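ABC sugar (Ribose) transporter, periplasmic substrate-binding subunit (Rhodobacter sphaeroides, PDB 3L49) probably binds a sugar in the periplasm and passes it to the membrane components of an ABC transporter. Local coordinates at residues A[4-9]-A[61-66]; A[29-34]-A[254-259]; A[128-133]-A[157-162]; A[181-186]-A[213-218]. All coordinates share one frame; numbering follows the deposited sequence.

Contact 1 of 4, residues A[4-9]-A[61-66]; sequences EGKTIG and KPDAII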
loop_
_atom_site.group_PDB
_atom_site.type_symbol
_atom_site.label_atom_id
_atom_site.label_comp_id
_atom_site.label_asym_id
_atom_site.label_seq_id
_atom_site.Cartn_x
_atom_site.Cartn_y
_atom_site.Cartn_z
ATOM N N GLU A 4 28.372 9.600 -4.280
ATOM C CA GLU A 4 28.957 10.943 -4.454
ATOM C C GLU A 4 29.001 11.494 -5.885
ATOM O O GLU A 4 28.748 12.684 -6.101
ATOM C CB GLU A 4 30.320 11.082 -3.754
ATOM C CG GLU A 4 31.485 10.376 -4.435
ATOM C CD GLU A 4 32.647 11.316 -4.728
ATOM O OE1 GLU A 4 33.176 11.262 -5.862
ATOM O OE2 GLU A 4 33.023 12.113 -3.838
ATOM N N GLY A 5 29.290 10.641 -6.857
ATOM C CA GLY A 5 29.300 11.093 -8.240
ATOM C C GLY A 5 28.146 10.520 -9.026
ATOM O O GLY A 5 28.258 10.308 -10.232
ATOM N N LYS A 6 27.033 10.260 -8.344
ATOM C CA LYS A 6 25.945 9.501 -8.953
ATOM C C LYS A 6 24.638 10.275 -9.010
ATOM O O LYS A 6 24.382 11.170 -8.196
ATOM C CB LYS A 6 25.729 8.156 -8.240
ATOM C CG LYS A 6 27.003 7.413 -7.809
ATOM C CD LYS A 6 27.602 6.546 -8.894
ATOM C CE LYS A 6 28.991 6.072 -8.472
ATOM N NZ LYS A 6 29.480 4.941 -9.309
ATOM N N THR A 7 23.821 9.916 -9.996
ATOM C CA THR A 7 22.502 10.495 -10.164
ATOM C C THR A 7 21.486 9.372 -10.130
ATOM O O THR A 7 21.590 8.416 -10.897
ATOM C CB THR A 7 22.375 11.262 -11.501
ATOM O OG1 THR A 7 23.485 12.153 -11.656
ATOM C CG2 THR A 7 21.086 12.063 -11.539
ATOM N N ILE A 8 20.518 9.483 -9.226
ATOM C CA ILE A 8 19.477 8.470 -9.082
ATOM C C ILE A 8 18.125 9.080 -9.397
ATOM O O ILE A 8 17.723 10.062 -8.777
ATOM C CB ILE A 8 19.437 7.855 -7.642
ATOM C CG1 ILE A 8 20.840 7.476 -7.127
ATOM C CG2 ILE A 8 18.434 6.683 -7.554
ATOM C CD1 ILE A 8 21.618 6.467 -7.962
ATOM N N GLY A 9 17.433 8.503 -10.370
ATOM C CA GLY A 9 16.065 8.891 -10.666
ATOM C C GLY A 9 15.054 8.180 -9.780
ATOM O O GLY A 9 15.214 7.004 -9.463
ATOM N N LYS A 61 19.679 9.168 -18.604
ATOM C CA LYS A 61 20.721 8.195 -18.243
ATOM C C LYS A 61 21.259 8.336 -16.805
ATOM O O LYS A 61 22.410 8.759 -16.608
ATOM C CB LYS A 61 21.876 8.239 -19.253
ATOM C CG LYS A 61 21.499 7.828 -20.661
ATOM C CD LYS A 61 22.583 8.244 -21.648
ATOM C CE LYS A 61 22.221 7.843 -23.067
ATOM N NZ LYS A 61 20.968 8.510 -23.526
ATOM N N PRO A 62 20.435 7.987 -15.792
ATOM C CA PRO A 62 20.960 8.059 -14.439
ATOM C C PRO A 62 21.741 6.788 -14.106
ATOM O O PRO A 62 21.719 5.817 -14.879
ATOM C CB PRO A 62 19.696 8.176 -13.569
ATOM C CG PRO A 62 18.514 7.936 -14.487
ATOM C CD PRO A 62 19.048 7.487 -15.803
ATOM N N ASP A 63 22.433 6.800 -12.972
ATOM C CA ASP A 63 23.150 5.616 -12.502
ATOM C C ASP A 63 22.213 4.478 -12.044
ATOM O O ASP A 63 22.606 3.311 -12.086
ATOM C CB ASP A 63 24.171 5.985 -11.420
ATOM C CG ASP A 63 25.171 7.039 -11.897
ATOM O OD1 ASP A 63 26.298 6.669 -12.291
ATOM O OD2 ASP A 63 24.821 8.237 -11.901
ATOM N N ALA A 64 20.992 4.829 -11.620
ATOM C CA ALA A 64 19.903 3.868 -11.361
ATOM C C ALA A 64 18.536 4.539 -11.246
ATOM O O ALA A 64 18.433 5.739 -10.998
ATOM C CB ALA A 64 20.177 3.041 -10.105
ATOM N N ILE A 65 17.483 3.746 -11.414
ATOM C CA ILE A 65 16.104 4.224 -11.249
ATOM C C ILE A 65 15.397 3.490 -10.098
ATOM O O ILE A 65 15.501 2.261 -9.982
ATOM C CB ILE A 65 15.316 4.103 -12.584
ATOM C CG1 ILE A 65 15.859 5.120 -13.600
ATOM C CG2 ILE A 65 13.795 4.293 -12.377
ATOM C CD1 ILE A 65 15.386 4.904 -15.041
ATOM N N ILE A 66 14.719 4.249 -9.231
ATOM C CA ILE A 66 13.811 3.664 -8.238
ATOM C C ILE A 66 12.362 3.938 -8.601
ATOM O O ILE A 66 11.945 5.082 -8.732
ATOM C CB ILE A 66 14.062 4.145 -6.790
ATOM C CG1 ILE A 66 15.556 4.186 -6.448
ATOM C CG2 ILE A 66 13.343 3.222 -5.821
ATOM C CD1 ILE A 66 15.842 4.704 -5.042
#
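G9 and I65 pair as neighbours in parallel strands, their CA atoms 4.7 Å apart and the strand axes 34° from alignment, with G9 N donating to A64 O (3.0 Å) and G9 O accepting from I66 N (2.8 Å). Just before this pairing, D63 clasps T7 at two points. Its backbone N donates to T7 O at 2.8 Å, while its carboxylate OD2 accepts from T7 N at 2.7 Å in a nearly straight bond (170°) that reaches the oxygen from above the carboxylate plane. Setting CG beside its own backbone N (chi1 -57°) lets one short acidic residue serve both ends of T7. The methylenes of K6 cross this carboxylate, and K6 NZ, 4.7 Å from D63 OD1, lies near it without contact. With an alanine here in place of D63, the T7 N-H would probably be left without its acceptor and K6 without its nearby opposite charge. P62 CB lies 3.3 Å from T7 O and near G9 N, a residue without a side chain. Farther along, I8 CG2 meets I66 CG1 at 4.0 Å, branched side chains well suited to an extended backbone. Strand 7-12 also bonds to T37 and I39 of its other neighbour, strand 64-68 continues the sheet through I65 to F90, and I8, A64 and I66 pack beneath V259 of helix 248-263, with I31 of helix 18-33 also on I8.

Contact 2 of 4, residues A[29-34]-A[254-259]; sequences AEIERL and LAVQNV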
loop_
_atom_site.group_PDB
_atom_site.type_symbol
_atom_site.label_atom_id
_atom_site.label_comp_id
_atom_site.label_asym_id
_atom_site.label_seq_id
_atom_site.Cartn_x
_atom_site.Cartn_y
_atom_site.Cartn_z
ATOM N N ALA A 29 15.881 12.255 0.523
ATOM C CA ALA A 29 16.731 12.565 1.679
ATOM C C ALA A 29 17.958 11.663 1.770
ATOM O O ALA A 29 19.057 12.134 2.072
ATOM C CB ALA A 29 15.922 12.475 2.966
ATOM N N GLU A 30 17.760 10.373 1.490
ATOM C CA GLU A 30 18.835 9.393 1.573
ATOM C C GLU A 30 19.833 9.507 0.422
ATOM O O GLU A 30 21.041 9.350 0.632
ATOM C CB GLU A 30 18.279 7.964 1.706
ATOM C CG GLU A 30 19.278 6.936 2.275
ATOM C CD GLU A 30 19.881 7.315 3.650
ATOM O OE1 GLU A 30 19.296 8.142 4.392
ATOM O OE2 GLU A 30 20.951 6.767 4.000
ATOM N N ILE A 31 19.326 9.789 -0.779
ATOM C CA ILE A 31 20.177 10.021 -1.949
ATOM C C ILE A 31 21.131 11.180 -1.668
ATOM O O ILE A 31 22.350 11.034 -1.797
ATOM C CB ILE A 31 19.365 10.290 -3.235
ATOM C CG1 ILE A 31 18.663 9.016 -3.707
ATOM C CG2 ILE A 31 20.292 10.780 -4.348
ATOM C CD1 ILE A 31 17.485 9.259 -4.664
ATOM N N GLU A 32 20.559 12.302 -1.235
ATOM C CA GLU A 32 21.316 13.502 -0.923
ATOM C C GLU A 32 22.248 13.313 0.265
ATOM O O GLU A 32 23.367 13.827 0.257
ATOM C CB GLU A 32 20.371 14.679 -0.703
ATOM C CG GLU A 32 19.596 15.072 -1.967
ATOM C CD GLU A 32 18.608 16.212 -1.746
ATOM O OE1 GLU A 32 17.938 16.606 -2.726
ATOM O OE2 GLU A 32 18.494 16.711 -0.601
ATOM N N ARG A 33 21.802 12.555 1.266
ATOM C CA ARG A 33 22.633 12.250 2.432
ATOM C C ARG A 33 23.914 11.504 2.049
ATOM O O ARG A 33 24.998 11.836 2.535
ATOM C CB ARG A 33 21.849 11.439 3.462
ATOM C CG ARG A 33 22.607 11.235 4.750
ATOM C CD ARG A 33 21.886 10.326 5.732
ATOM N NE ARG A 33 22.113 8.889 5.538
ATOM C CZ ARG A 33 23.210 8.211 5.884
ATOM N NH1 ARG A 33 24.263 8.817 6.421
ATOM N NH2 ARG A 33 23.268 6.908 5.661
ATOM N N LEU A 34 23.783 10.516 1.163
ATOM C CA LEU A 34 24.924 9.720 0.691
ATOM C C LEU A 34 25.778 10.446 -0.369
ATOM O O LEU A 34 26.752 9.889 -0.892
ATOM C CB LEU A 34 24.439 8.361 0.163
ATOM C CG LEU A 34 23.726 7.414 1.134
ATOM C CD1 LEU A 34 23.126 6.227 0.384
ATOM C CD2 LEU A 34 24.665 6.933 2.242
ATOM N N LEU A 254 15.864 2.396 2.883
ATOM C CA LEU A 254 16.495 1.093 2.648
ATOM C C LEU A 254 16.688 0.791 1.166
ATOM O O LEU A 254 17.669 0.150 0.782
ATOM C CB LEU A 254 15.671 -0.025 3.297
ATOM C CG LEU A 254 15.702 -0.236 4.812
ATOM C CD1 LEU A 254 14.488 -1.049 5.254
ATOM C CD2 LEU A 254 17.006 -0.904 5.243
ATOM N N ALA A 255 15.731 1.246 0.354
ATOM C CA ALA A 255 15.783 1.123 -1.096
ATOM C C ALA A 255 16.993 1.841 -1.694
ATOM O O ALA A 255 17.634 1.321 -2.601
ATOM C CB ALA A 255 14.489 1.637 -1.719
ATOM N N VAL A 256 17.307 3.022 -1.161
ATOM C CA VAL A 256 18.440 3.822 -1.631
ATOM C C VAL A 256 19.773 3.156 -1.270
ATOM O O VAL A 256 20.734 3.220 -2.040
ATOM C CB VAL A 256 18.353 5.295 -1.130
ATOM C CG1 VAL A 256 19.569 6.110 -1.561
ATOM C CG2 VAL A 256 17.102 5.948 -1.667
ATOM N N GLN A 257 19.844 2.496 -0.121
ATOM C CA GLN A 257 21.090 1.799 0.190
ATOM C C GLN A 257 21.225 0.450 -0.498
ATOM O O GLN A 257 22.319 -0.068 -0.593
ATOM C CB GLN A 257 21.412 1.733 1.681
ATOM C CG GLN A 257 20.257 1.868 2.607
ATOM C CD GLN A 257 20.620 2.678 3.832
ATOM O OE1 GLN A 257 20.403 2.239 4.955
ATOM N NE2 GLN A 257 21.183 3.865 3.622
ATOM N N ASN A 258 20.124 -0.097 -1.000
ATOM C CA ASN A 258 20.208 -1.189 -1.962
ATOM C C ASN A 258 20.810 -0.709 -3.280
ATOM O O ASN A 258 21.643 -1.397 -3.871
ATOM C CB ASN A 258 18.845 -1.832 -2.189
ATOM C CG ASN A 258 18.484 -2.816 -1.098
ATOM O OD1 ASN A 258 19.337 -3.568 -0.620
ATOM N ND2 ASN A 258 17.218 -2.813 -0.692
ATOM N N VAL A 259 20.394 0.478 -3.723
ATOM C CA VAL A 259 21.009 1.140 -4.873
ATOM C C VAL A 259 22.500 1.397 -4.621
ATOM O O VAL A 259 23.352 1.010 -5.421
ATOM C CB VAL A 259 20.310 2.484 -5.208
ATOM C CG1 VAL A 259 20.966 3.143 -6.407
ATOM C CG2 VAL A 259 18.834 2.277 -5.483
#
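The carboxylate of E30 and the terminal amide of Q257 are turned almost square to each other, their planes 82° apart, with E30 OE2 and Q257 NE2 at 2.9 Å. The guanidinium of R33 receives that carboxylate at its edge and in its own plane: NE lies 3.1 Å from E30 OE1, and E30 OE2 accepts from both NE and NH2 of R33, NH2 in a salt bridge of 2.9 Å on the syn lone pair. R33 thus grips the acid side-on from one turn along the same helix, and Q257 NE2 lies near the guanidinium plane at its edge. These bonds hold the carboxylate of buried E30 in place and would tend to favour its charged form. E30 has CG opposite its backbone N (chi1 -160°), and its methylenes lean on V256, CG to CB at 3.9 Å. V256 CG1 meets I31 CG1 at 3.7 Å, the side chains crossing at about a right angle, and L34 CD1 slides past the same methyl at 4.1 Å. A valine suits the place, its methyls meeting I31 and the E30 methylenes; the helix axes approach to 9.2 Å and cross at 42°. Helices 18-33 and 248-263 cover one face of a parallel sheet, I31 reaching I8 and V256 reaching I66, a layered alpha/beta lobe of the kind found in periplasmic binding proteins, in which a late helix returns to the N-terminal lobe.

Contact 3 of 4, residues A[128-133]-A[157-162]; sequences VLVFNG and VKIIEP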
loop_
_atom_site.group_PDB
_atom_site.type_symbol
_atom_site.label_atom_id
_atom_site.label_comp_id
_atom_site.label_asym_id
_atom_site.label_seq_id
_atom_site.Cartn_x
_atom_site.Cartn_y
_atom_site.Cartn_z
ATOM N N VAL A 128 -18.483 -9.863 5.453
ATOM C CA VAL A 128 -17.383 -8.923 5.303
ATOM C C VAL A 128 -17.532 -8.135 4.013
ATOM O O VAL A 128 -17.518 -8.706 2.916
ATOM C CB VAL A 128 -15.990 -9.642 5.320
ATOM C CG1 VAL A 128 -14.850 -8.679 4.975
ATOM C CG2 VAL A 128 -15.721 -10.285 6.666
ATOM N N LEU A 129 -17.664 -6.819 4.160
ATOM C CA LEU A 129 -17.631 -5.898 3.034
ATOM C C LEU A 129 -16.186 -5.623 2.618
ATOM O O LEU A 129 -15.372 -5.209 3.441
ATOM C CB LEU A 129 -18.330 -4.595 3.415
ATOM C CG LEU A 129 -18.608 -3.615 2.276
ATOM C CD1 LEU A 129 -19.459 -4.277 1.188
ATOM C CD2 LEU A 129 -19.266 -2.345 2.808
ATOM N N VAL A 130 -15.877 -5.840 1.340
ATOM C CA VAL A 130 -14.499 -5.762 0.840
ATOM C C VAL A 130 -14.329 -4.712 -0.253
ATOM O O VAL A 130 -15.029 -4.736 -1.260
ATOM C CB VAL A 130 -13.986 -7.155 0.307
ATOM C CG1 VAL A 130 -12.663 -7.024 -0.456
ATOM C CG2 VAL A 130 -13.818 -8.135 1.435
ATOM N N PHE A 131 -13.383 -3.803 -0.044
ATOM C CA PHE A 131 -12.964 -2.872 -1.077
ATOM C C PHE A 131 -11.751 -3.436 -1.810
ATOM O O PHE A 131 -10.701 -3.653 -1.201
ATOM C CB PHE A 131 -12.625 -1.518 -0.458
ATOM C CG PHE A 131 -13.827 -0.707 -0.081
ATOM C CD1 PHE A 131 -14.540 -0.986 1.083
ATOM C CD2 PHE A 131 -14.243 0.347 -0.887
ATOM C CE1 PHE A 131 -15.649 -0.235 1.433
ATOM C CE2 PHE A 131 -15.348 1.105 -0.548
ATOM C CZ PHE A 131 -16.053 0.817 0.618
ATOM N N ASN A 132 -11.901 -3.668 -3.113
ATOM C CA ASN A 132 -10.852 -4.292 -3.922
ATOM C C ASN A 132 -10.636 -3.588 -5.267
ATOM O O ASN A 132 -10.788 -4.184 -6.335
ATOM C CB ASN A 132 -11.166 -5.788 -4.118
ATOM C CG ASN A 132 -9.991 -6.571 -4.682
ATOM O OD1 ASN A 132 -8.824 -6.190 -4.522
ATOM N ND2 ASN A 132 -10.296 -7.671 -5.356
ATOM N N GLY A 133 -10.273 -2.314 -5.206
ATOM C CA GLY A 133 -10.141 -1.500 -6.404
ATOM C C GLY A 133 -8.715 -1.290 -6.866
ATOM O O GLY A 133 -8.468 -0.518 -7.803
ATOM N N VAL A 157 -17.582 -17.204 7.801
ATOM C CA VAL A 157 -17.092 -15.861 7.491
ATOM C C VAL A 157 -17.062 -15.685 5.983
ATOM O O VAL A 157 -16.245 -16.299 5.301
ATOM C CB VAL A 157 -15.695 -15.561 8.085
ATOM C CG1 VAL A 157 -15.277 -14.142 7.753
ATOM C CG2 VAL A 157 -15.707 -15.736 9.573
ATOM N N LYS A 158 -17.957 -14.843 5.468
ATOM C CA LYS A 158 -18.122 -14.703 4.022
ATOM C C LYS A 158 -17.963 -13.273 3.506
ATOM O O LYS A 158 -18.267 -12.306 4.205
ATOM C CB LYS A 158 -19.452 -15.316 3.579
ATOM C CG LYS A 158 -19.374 -16.833 3.385
ATOM C CD LYS A 158 -20.745 -17.485 3.267
ATOM C CE LYS A 158 -21.405 -17.653 4.632
ATOM N NZ LYS A 158 -22.611 -18.522 4.561
ATOM N N ILE A 159 -17.459 -13.162 2.281
ATOM C CA ILE A 159 -17.313 -11.890 1.582
ATOM C C ILE A 159 -18.614 -11.598 0.829
ATOM O O ILE A 159 -19.050 -12.416 0.004
ATOM C CB ILE A 159 -16.108 -11.945 0.605
ATOM C CG1 ILE A 159 -14.804 -12.041 1.398
ATOM C CG2 ILE A 159 -16.081 -10.736 -0.325
ATOM C CD1 ILE A 159 -13.590 -12.428 0.583
ATOM N N ILE A 160 -19.245 -10.457 1.119
ATOM C CA ILE A 160 -20.479 -10.092 0.406
ATOM C C ILE A 160 -20.244 -9.640 -1.036
ATOM O O ILE A 160 -19.260 -8.963 -1.348
ATOM C CB ILE A 160 -21.423 -9.114 1.186
ATOM C CG1 ILE A 160 -20.651 -8.235 2.179
ATOM C CG2 ILE A 160 -22.547 -9.909 1.874
ATOM C CD1 ILE A 160 -21.464 -7.750 3.406
ATOM N N GLU A 161 -21.152 -10.060 -1.912
ATOM C CA GLU A 161 -21.076 -9.758 -3.335
ATOM C C GLU A 161 -21.933 -8.530 -3.641
ATOM O O GLU A 161 -23.056 -8.429 -3.149
ATOM C CB GLU A 161 -21.558 -10.957 -4.167
ATOM C CG GLU A 161 -20.986 -12.319 -3.744
ATOM C CD GLU A 161 -19.493 -12.479 -4.045
ATOM O OE1 GLU A 161 -19.009 -11.910 -5.048
ATOM O OE2 GLU A 161 -18.805 -13.190 -3.280
ATOM N N PRO A 162 -21.401 -7.580 -4.436
ATOM C CA PRO A 162 -20.050 -7.570 -4.994
ATOM C C PRO A 162 -19.031 -6.876 -4.091
ATOM O O PRO A 162 -19.386 -6.305 -3.059
ATOM C CB PRO A 162 -20.224 -6.783 -6.300
ATOM C CG PRO A 162 -21.354 -5.833 -6.020
ATOM C CD PRO A 162 -22.175 -6.400 -4.871
HETATM O O HOH W 1 -17.850 -6.818 -0.457
#
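V128 and I159 form the close end of this parallel pairing: V128 N donates to K158 O at 2.8 Å, and I160 N donates to V128 O at 3.0 Å, the latter from above the carbonyl plane. On the face that carries V128, V130 and I159, methyl groups mesh. V130 CG2 meets I159 CG2 at 3.9 Å and V128 CG2 meets V157 CG1 at 4.0 Å; L151 of helix 138-152 packs on V157 and I159, and L122 of helix 107-122 on V128 and V157. Beta-branched residues fit here, being at ease in extended chains and apolar enough for the core. I160 works on the other face: its CG1 lies alongside the V128 carbonyl, 3.3 Å from the oxygen, and touches L129 CD1 more loosely. This position is reached with a first torsion of 27°, away from the usual staggered values, which suggests some strain. A glycine in its place is likely to uncover the V128 carbonyl and the L129 methyl, opening a gap beside the strand.

Beyond I160 the two chains separate, and a water takes over the bridge, accepting from V130 N at 2.8 Å and donating to I160 O at 2.7 Å. K158 and E161, both turned away, suit the solvent side of an outermost strand, and direct backbone bonding resumes farther on, between V130 and L164. The chemistry implies a beta-alpha-beta unit whose two strands are held by a short run of direct bonds and apolar packing, with one water serving V130 N and I160 O where the strands part.

Contact 4 of 4, residues A[181-186]-A[213-218]; sequences DMLTKY and AGRTDI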
loop_
_atom_site.group_PDB
_atom_site.type_symbol
_atom_site.label_atom_id
_atom_site.label_comp_id
_atom_site.label_asym_id
_atom_site.label_seq_id
_atom_site.Cartn_x
_atom_site.Cartn_y
_atom_site.Cartn_z
ATOM N N ASP A 181 -24.468 3.407 1.393
ATOM C CA ASP A 181 -25.293 2.623 0.468
ATOM C C ASP A 181 -25.515 1.213 0.998
ATOM O O ASP A 181 -26.633 0.706 0.994
ATOM C CB ASP A 181 -24.627 2.524 -0.913
ATOM C CG ASP A 181 -24.617 3.844 -1.672
ATOM O OD1 ASP A 181 -25.213 4.835 -1.186
ATOM O OD2 ASP A 181 -24.001 3.887 -2.765
ATOM N N MET A 182 -24.436 0.607 1.480
ATOM C CA MET A 182 -24.429 -0.789 1.885
ATOM C C MET A 182 -25.131 -1.012 3.220
ATOM O O MET A 182 -25.722 -2.071 3.441
ATOM C CB MET A 182 -22.987 -1.306 1.908
ATOM C CG MET A 182 -22.797 -2.703 1.314
ATOM S SD MET A 182 -23.474 -3.033 -0.339
ATOM C CE MET A 182 -22.698 -1.771 -1.340
ATOM N N LEU A 183 -25.077 -0.009 4.096
ATOM C CA LEU A 183 -25.816 -0.030 5.367
ATOM C C LEU A 183 -27.321 0.136 5.147
ATOM O O LEU A 183 -28.127 -0.368 5.932
ATOM C CB LEU A 183 -25.319 1.069 6.307
ATOM C CG LEU A 183 -23.937 0.917 6.951
ATOM C CD1 LEU A 183 -23.413 2.262 7.445
ATOM C CD2 LEU A 183 -23.961 -0.105 8.083
ATOM N N THR A 184 -27.682 0.865 4.089
ATOM C CA THR A 184 -29.076 1.015 3.672
ATOM C C THR A 184 -29.581 -0.318 3.132
ATOM O O THR A 184 -30.674 -0.767 3.501
ATOM C CB THR A 184 -29.245 2.148 2.615
ATOM O OG1 THR A 184 -29.066 3.419 3.247
ATOM C CG2 THR A 184 -30.629 2.116 1.963
ATOM N N LYS A 185 -28.763 -0.949 2.287
ATOM C CA LYS A 185 -29.088 -2.248 1.696
ATOM C C LYS A 185 -29.150 -3.356 2.755
ATOM O O LYS A 185 -30.016 -4.224 2.687
ATOM C CB LYS A 185 -28.102 -2.608 0.569
ATOM C CG LYS A 185 -28.579 -3.756 -0.327
ATOM C CD LYS A 185 -27.502 -4.255 -1.299
ATOM C CE LYS A 185 -27.675 -3.712 -2.717
ATOM N NZ LYS A 185 -27.116 -2.340 -2.890
ATOM N N TYR A 186 -28.250 -3.302 3.739
ATOM C CA TYR A 186 -28.218 -4.288 4.830
ATOM C C TYR A 186 -28.367 -3.645 6.217
ATOM O O TYR A 186 -27.372 -3.441 6.923
ATOM C CB TYR A 186 -26.940 -5.130 4.759
ATOM C CG TYR A 186 -26.697 -5.745 3.407
ATOM C CD1 TYR A 186 -27.520 -6.767 2.924
ATOM C CD2 TYR A 186 -25.649 -5.302 2.602
ATOM C CE1 TYR A 186 -27.306 -7.331 1.669
ATOM C CE2 TYR A 186 -25.423 -5.856 1.350
ATOM C CZ TYR A 186 -26.255 -6.872 0.888
ATOM O OH TYR A 186 -26.032 -7.422 -0.353
ATOM N N ALA A 213 -23.785 6.510 11.228
ATOM C CA ALA A 213 -24.948 5.619 11.213
ATOM C C ALA A 213 -25.289 5.112 12.608
ATOM O O ALA A 213 -26.328 4.488 12.808
ATOM C CB ALA A 213 -24.715 4.461 10.267
ATOM N N GLY A 214 -24.398 5.379 13.565
ATOM C CA GLY A 214 -24.558 4.943 14.953
ATOM C C GLY A 214 -24.317 3.462 15.179
ATOM O O GLY A 214 -24.710 2.924 16.214
ATOM N N ARG A 215 -23.666 2.810 14.214
ATOM C CA ARG A 215 -23.356 1.380 14.279
ATOM C C ARG A 215 -22.043 1.107 15.021
ATOM O O ARG A 215 -20.955 1.304 14.467
ATOM C CB ARG A 215 -23.277 0.779 12.873
ATOM C CG ARG A 215 -24.502 0.987 12.004
ATOM C CD ARG A 215 -25.601 -0.006 12.317
ATOM N NE ARG A 215 -26.160 -0.539 11.076
ATOM C CZ ARG A 215 -26.003 -1.790 10.649
ATOM N NH1 ARG A 215 -26.541 -2.165 9.493
ATOM N NH2 ARG A 215 -25.317 -2.667 11.380
ATOM N N THR A 216 -22.162 0.645 16.267
ATOM C CA THR A 216 -21.011 0.252 17.098
ATOM C C THR A 216 -20.609 -1.222 16.914
ATOM O O THR A 216 -19.631 -1.679 17.512
ATOM C CB THR A 216 -21.285 0.486 18.614
ATOM O OG1 THR A 216 -22.537 -0.113 18.973
ATOM C CG2 THR A 216 -21.312 1.977 18.965
ATOM N N ASP A 217 -21.356 -1.945 16.079
ATOM C CA ASP A 217 -21.235 -3.403 15.949
ATOM C C ASP A 217 -20.410 -3.892 14.746
ATOM O O ASP A 217 -20.225 -5.097 14.561
ATOM C CB ASP A 217 -22.632 -4.047 15.911
ATOM C CG ASP A 217 -23.498 -3.505 14.784
ATOM O OD1 ASP A 217 -23.875 -2.311 14.839
ATOM O OD2 ASP A 217 -23.810 -4.275 13.848
ATOM N N ILE A 218 -19.936 -2.962 13.924
ATOM C CA ILE A 218 -19.117 -3.303 12.766
ATOM C C ILE A 218 -17.733 -2.698 12.966
ATOM O O ILE A 218 -17.618 -1.590 13.479
ATOM C CB ILE A 218 -19.755 -2.795 11.448
ATOM C CG1 ILE A 218 -21.162 -3.382 11.281
ATOM C CG2 ILE A 218 -18.871 -3.115 10.231
ATOM C CD1 ILE A 218 -21.991 -2.737 10.201
#
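L183 packs from helix 171-185 against the loop 213-218 and divides its two methyls between different partners. CD1 touches A213 CB at 3.8 Å, while CD2 lies over one face of the R215 guanidinium, 3.4 Å above its plane and offset toward the rim, and meets I218 CD1 at 3.9 Å. A leucine suits the place because its fork can satisfy an alanine on one side and a flat cation on the other. R215 runs past L183 in the opposite direction, bending at chi2 (-81°) and again at chi3, which folds the guanidinium back against the leucine. Its edge is given over to oxygens: Y186 O lies near the plane, 3.0 Å from NH1, and D217 OD2 makes a salt bridge of 3.3 Å with NH2. The arginine therefore has an apolar face and a polar rim, and its charge is probably balanced in part by D217. A213 offers just a methyl, small enough for L183 to come close beside G214. G214 follows with a positive phi of 74°, readily adopted by glycine, in a Schellman motif that closes helix 200-212. The contact is a surface one, joining the C-terminal ends of two helices: L210 of helix 200-212 packs on both L183 and I218, and I218, which also touches V192, leads directly into strand 219-222.

Overall arrangement
The four contacts fall into two groups on opposite sides of the chain's centre, as expected for a two-lobed binding protein. Contacts 1 and 2 touch directly, V259 CG1 of the helix pair packing on I8 CD1 at 3.7 Å, so that strands and helices form successive layers of one lobe. Contacts 3 and 4 touch likewise in the other, through L129 CD1 and M182 CG at 3.7 Å. The centres of contacts 1 and 3 are about 43 Å apart although both belong to the same sheet. The side chains of I66 and V130 each lie about 14 Å from a bound unknown ligand, so neither of these side chains touches it.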